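Local coordinates for protein putative transcriptional regulator, IclR family (Arthrobacter aurescens, PDB 3OBF) that probably acts as a DNA-binding transcriptional regulator of the IclR family, represented here by its C-terminal, GAF-like domain, at residues A[59-73]-A[98-112]. Residues are numbered along the deposited sequence; the frame is centred on the assembly and turned at random. Where two conformers were deposited one is given.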
# COMPACT_ATOMS: atom_id res chain seq x y z
N ALA A 59 -6.82 -6.81 6.15
CA ALA A 59 -6.13 -7.59 5.15
C ALA A 59 -6.26 -6.98 3.76
O ALA A 59 -5.30 -6.95 2.98
CB ALA A 59 -6.61 -9.05 5.18
N LEU A 60 -7.44 -6.47 3.45
CA LEU A 60 -7.73 -6.04 2.08
C LEU A 60 -7.23 -4.64 1.77
O LEU A 60 -7.24 -4.21 0.61
CB LEU A 60 -9.19 -6.27 1.73
CG LEU A 60 -9.56 -7.76 1.56
CD1 LEU A 60 -11.02 -7.94 1.14
CD2 LEU A 60 -8.65 -8.47 0.53
N SER A 61 -6.77 -3.95 2.81
CA SER A 61 -6.09 -2.66 2.68
C SER A 61 -4.84 -2.83 1.80
O SER A 61 -4.01 -3.71 2.03
CB SER A 61 -5.72 -2.14 4.08
OG SER A 61 -5.16 -0.85 4.05
N SER A 62 -4.76 -2.02 0.75
CA SER A 62 -3.69 -2.15 -0.24
C SER A 62 -2.31 -2.20 0.39
O SER A 62 -1.49 -3.06 0.08
CB SER A 62 -3.74 -0.98 -1.22
OG SER A 62 -4.80 -1.16 -2.12
N SER A 63 -2.09 -1.22 1.25
CA SER A 63 -0.87 -1.07 2.03
C SER A 63 -0.52 -2.34 2.81
O SER A 63 0.65 -2.76 2.88
CB SER A 63 -1.13 0.09 3.00
OG SER A 63 0.00 0.44 3.72
N VAL A 64 -1.54 -2.95 3.39
CA VAL A 64 -1.40 -4.11 4.23
C VAL A 64 -1.05 -5.31 3.34
O VAL A 64 -0.15 -6.10 3.69
CB VAL A 64 -2.67 -4.36 5.07
CG1 VAL A 64 -2.62 -5.73 5.79
CG2 VAL A 64 -2.82 -3.24 6.10
N GLN A 65 -1.70 -5.41 2.17
CA GLN A 65 -1.40 -6.49 1.21
C GLN A 65 0.07 -6.48 0.82
O GLN A 65 0.74 -7.54 0.82
CB GLN A 65 -2.24 -6.37 -0.06
CG GLN A 65 -3.74 -6.73 0.10
CD GLN A 65 -4.54 -6.49 -1.18
OE1 GLN A 65 -4.28 -7.12 -2.23
NE2 GLN A 65 -5.50 -5.56 -1.13
N VAL A 66 0.57 -5.28 0.47
CA VAL A 66 1.97 -5.11 0.04
C VAL A 66 2.94 -5.63 1.12
O VAL A 66 3.84 -6.44 0.83
CB VAL A 66 2.23 -3.63 -0.26
CG1 VAL A 66 3.70 -3.33 -0.39
CG2 VAL A 66 1.49 -3.25 -1.49
N PHE A 67 2.76 -5.19 2.37
CA PHE A 67 3.62 -5.67 3.43
C PHE A 67 3.49 -7.17 3.72
O PHE A 67 4.48 -7.84 3.99
CB PHE A 67 3.43 -4.86 4.71
CG PHE A 67 3.90 -3.46 4.59
CD1 PHE A 67 5.23 -3.18 4.25
CD2 PHE A 67 3.02 -2.40 4.80
CE1 PHE A 67 5.68 -1.86 4.12
CE2 PHE A 67 3.48 -1.07 4.67
CZ PHE A 67 4.82 -0.80 4.35
N LEU A 68 2.29 -7.71 3.70
CA LEU A 68 2.14 -9.13 3.95
C LEU A 68 2.79 -10.00 2.85
O LEU A 68 3.19 -11.14 3.10
CB LEU A 68 0.67 -9.47 4.18
CG LEU A 68 0.04 -8.95 5.48
CD1 LEU A 68 -1.42 -9.36 5.57
CD2 LEU A 68 0.76 -9.48 6.69
N ALA A 69 2.91 -9.46 1.63
CA ALA A 69 3.70 -10.12 0.58
C ALA A 69 5.17 -10.29 0.98
O ALA A 69 5.84 -11.21 0.50
CB ALA A 69 3.57 -9.37 -0.76
N SER A 70 5.66 -9.45 1.88
CA SER A 70 7.05 -9.58 2.35
C SER A 70 7.20 -10.59 3.49
O SER A 70 8.33 -10.95 3.82
CB SER A 70 7.61 -8.23 2.82
OG SER A 70 7.11 -7.91 4.11
N GLU A 71 6.09 -11.04 4.08
CA GLU A 71 6.14 -12.01 5.17
C GLU A 71 6.17 -13.47 4.67
O GLU A 71 5.81 -13.80 3.55
CB GLU A 71 4.94 -11.84 6.13
CG GLU A 71 4.83 -10.46 6.83
CD GLU A 71 5.87 -10.23 7.96
OE1 GLU A 71 6.64 -11.16 8.30
OE2 GLU A 71 5.89 -9.11 8.52
N ASN A 72 6.61 -14.34 5.55
CA ASN A 72 6.49 -15.75 5.32
C ASN A 72 4.98 -16.13 5.33
O ASN A 72 4.19 -15.54 6.08
CB ASN A 72 7.29 -16.42 6.45
CG ASN A 72 7.16 -17.87 6.45
OD1 ASN A 72 6.18 -18.40 6.97
ND2 ASN A 72 8.14 -18.56 5.89
N GLU A 73 4.58 -17.07 4.45
CA GLU A 73 3.19 -17.55 4.35
C GLU A 73 2.58 -17.88 5.70
O GLU A 73 1.48 -17.46 6.01
CB GLU A 73 3.07 -18.78 3.44
CG GLU A 73 2.68 -18.43 1.99
CD GLU A 73 2.48 -19.65 1.06
OE1 GLU A 73 2.61 -19.45 -0.18
OE2 GLU A 73 2.20 -20.78 1.55
N TYR A 98 -6.27 -15.38 -0.51
CA TYR A 98 -5.63 -14.14 -0.08
C TYR A 98 -4.13 -14.18 -0.35
O TYR A 98 -3.55 -13.21 -0.80
CB TYR A 98 -5.91 -13.84 1.40
CG TYR A 98 -5.27 -12.54 1.84
CD1 TYR A 98 -5.88 -11.30 1.58
CD2 TYR A 98 -4.05 -12.53 2.51
CE1 TYR A 98 -5.29 -10.11 1.98
CE2 TYR A 98 -3.46 -11.34 2.91
CZ TYR A 98 -4.08 -10.15 2.64
OH TYR A 98 -3.48 -9.00 3.06
N LEU A 99 -3.53 -15.34 -0.09
CA LEU A 99 -2.11 -15.57 -0.36
C LEU A 99 -1.78 -15.45 -1.85
O LEU A 99 -0.72 -14.92 -2.19
CB LEU A 99 -1.66 -16.94 0.17
CG LEU A 99 -1.46 -17.03 1.70
CD1 LEU A 99 -1.24 -18.48 2.23
CD2 LEU A 99 -0.33 -16.14 2.17
N LEU A 100 -2.67 -15.96 -2.71
CA LEU A 100 -2.50 -15.83 -4.16
C LEU A 100 -2.65 -14.38 -4.56
O LEU A 100 -1.89 -13.88 -5.40
CB LEU A 100 -3.52 -16.70 -4.91
CG LEU A 100 -3.65 -16.64 -6.45
CD1 LEU A 100 -2.30 -16.73 -7.19
CD2 LEU A 100 -4.58 -17.72 -6.98
N ARG A 101 -3.61 -13.70 -3.94
CA ARG A 101 -3.83 -12.28 -4.18
C ARG A 101 -2.56 -11.46 -3.87
O ARG A 101 -2.24 -10.49 -4.55
CB ARG A 101 -5.04 -11.81 -3.39
CG ARG A 101 -5.66 -10.54 -3.88
CD ARG A 101 -6.44 -9.88 -2.75
NE ARG A 101 -6.82 -8.50 -3.11
CZ ARG A 101 -8.05 -8.09 -3.40
NH1 ARG A 101 -9.07 -8.94 -3.38
NH2 ARG A 101 -8.25 -6.82 -3.71
N LEU A 102 -1.82 -11.89 -2.85
CA LEU A 102 -0.54 -11.30 -2.50
C LEU A 102 0.49 -11.49 -3.63
O LEU A 102 1.08 -10.52 -4.12
CB LEU A 102 -0.02 -11.85 -1.15
CG LEU A 102 -0.87 -11.58 0.10
CD1 LEU A 102 -0.10 -11.94 1.32
CD2 LEU A 102 -1.37 -10.10 0.17
N LYS A 103 0.67 -12.73 -4.07
CA LYS A 103 1.62 -13.01 -5.14
C LYS A 103 1.26 -12.25 -6.42
O LYS A 103 2.14 -11.73 -7.10
CB LYS A 103 1.72 -14.52 -5.43
CG LYS A 103 2.65 -15.29 -4.47
CD LYS A 103 2.45 -16.82 -4.62
CE LYS A 103 2.94 -17.56 -3.38
NZ LYS A 103 1.98 -18.62 -3.04
N GLU A 104 -0.03 -12.17 -6.73
CA GLU A 104 -0.46 -11.45 -7.93
C GLU A 104 -0.11 -9.97 -7.86
O GLU A 104 0.20 -9.34 -8.87
CB GLU A 104 -1.95 -11.66 -8.20
CG GLU A 104 -2.23 -13.13 -8.64
CD GLU A 104 -3.68 -13.41 -8.94
OE1 GLU A 104 -4.56 -12.79 -8.30
OE2 GLU A 104 -3.95 -14.26 -9.82
N SER A 105 -0.12 -9.42 -6.66
CA SER A 105 0.17 -8.01 -6.51
C SER A 105 1.65 -7.75 -6.77
O SER A 105 2.01 -6.75 -7.38
CB SER A 105 -0.29 -7.50 -5.15
OG SER A 105 0.51 -8.05 -4.11
N MSE A 106 2.51 -8.67 -6.35
CA MSE A 106 3.95 -8.56 -6.58
C MSE A 106 4.25 -8.62 -8.07
O MSE A 106 5.07 -7.84 -8.57
CB MSE A 106 4.71 -9.66 -5.84
CG MSE A 106 4.76 -9.50 -4.31
SE MSE A 106 5.56 -7.77 -3.69
CE MSE A 106 3.90 -6.67 -3.38
N GLU A 107 3.59 -9.52 -8.78
CA GLU A 107 3.78 -9.65 -10.22
C GLU A 107 3.12 -8.50 -11.00
O GLU A 107 3.62 -8.10 -12.05
CB GLU A 107 3.33 -11.02 -10.73
CG GLU A 107 4.03 -12.21 -10.03
CD GLU A 107 5.21 -12.80 -10.83
OE1 GLU A 107 4.96 -13.58 -11.78
OE2 GLU A 107 6.38 -12.51 -10.49
N ARG A 108 2.02 -7.94 -10.49
CA ARG A 108 1.41 -6.74 -11.13
C ARG A 108 2.24 -5.47 -10.85
O ARG A 108 2.37 -4.61 -11.71
CB ARG A 108 -0.05 -6.55 -10.71
CG ARG A 108 -0.77 -5.37 -11.38
CD ARG A 108 -2.28 -5.42 -11.07
NE ARG A 108 -2.45 -5.67 -9.66
CZ ARG A 108 -3.05 -6.74 -9.12
NH1 ARG A 108 -3.66 -7.67 -9.87
NH2 ARG A 108 -3.08 -6.84 -7.80
N GLY A 109 2.79 -5.38 -9.63
CA GLY A 109 3.58 -4.23 -9.21
C GLY A 109 2.82 -3.32 -8.26
O GLY A 109 3.39 -2.35 -7.74
N TRP A 110 1.53 -3.62 -8.05
CA TRP A 110 0.73 -2.91 -7.06
C TRP A 110 -0.43 -3.77 -6.55
O TRP A 110 -0.93 -4.61 -7.26
CB TRP A 110 0.20 -1.57 -7.61
CG TRP A 110 -0.82 -1.71 -8.74
CD1 TRP A 110 -2.20 -1.79 -8.63
CD2 TRP A 110 -0.54 -1.73 -10.15
NE1 TRP A 110 -2.78 -1.86 -9.88
CE2 TRP A 110 -1.78 -1.83 -10.83
CE3 TRP A 110 0.64 -1.67 -10.90
CZ2 TRP A 110 -1.88 -1.89 -12.22
CZ3 TRP A 110 0.56 -1.73 -12.30
CH2 TRP A 110 -0.70 -1.84 -12.94
N ALA A 111 -0.82 -3.58 -5.29
CA ALA A 111 -2.02 -4.19 -4.74
C ALA A 111 -3.17 -3.22 -4.88
O ALA A 111 -2.98 -1.99 -5.01
CB ALA A 111 -1.81 -4.57 -3.27
N VAL A 112 -4.36 -3.80 -4.85
CA VAL A 112 -5.59 -3.11 -5.12
C VAL A 112 -6.60 -3.34 -3.99
O VAL A 112 -6.78 -4.46 -3.52
CB VAL A 112 -6.19 -3.63 -6.44
CG1 VAL A 112 -7.65 -3.32 -6.51
CG2 VAL A 112 -5.46 -3.01 -7.65
O HOH W 1 -4.64 -6.79 -4.58
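In the GAF-like C-terminal domain of this IclR-family regulator, helices 62-69 and 98-108 cross at 90° beside the edge strand 111-114, and Gln65 ties all three together. With CG beside its own backbone N, its extended chain carries the amide between Arg101 and Val112. Gln65 NE2 gives a fairly straight bond (162°) to Val112 O at 2.9 Å and a second to Leu60 O. Arg101 NE approaches Gln65 OE1 at 3.0 Å from above the carbonyl plane, the guanidinium and amide planes 78° apart. Arg101 NH2 meets Val112 O from the face opposite Gln65 NE2, and also pairs with Glu116; Leu60 CD2 lies over one guanidinium face. Tyr98 OH donates to Ala59 O at 2.7 Å, with Leu68 CD1 at the ring edge. At the crossing Leu102 CD2 lies 3.4 Å from Gln65 O, while Ala69 CB meets Met106 CG (selenomethionine) at 3.7 Å. Farther out, Lys103 NZ bridges to Glu73 OE1 at 3.0 Å, and Glu73 OE2 pairs with Arg77. A leucine in place of Gln65 would probably leave Arg101 NE and Leu60 O without these buried mates. Polar side chains thus satisfy backbone carbonyls where the helices and edge strand converge.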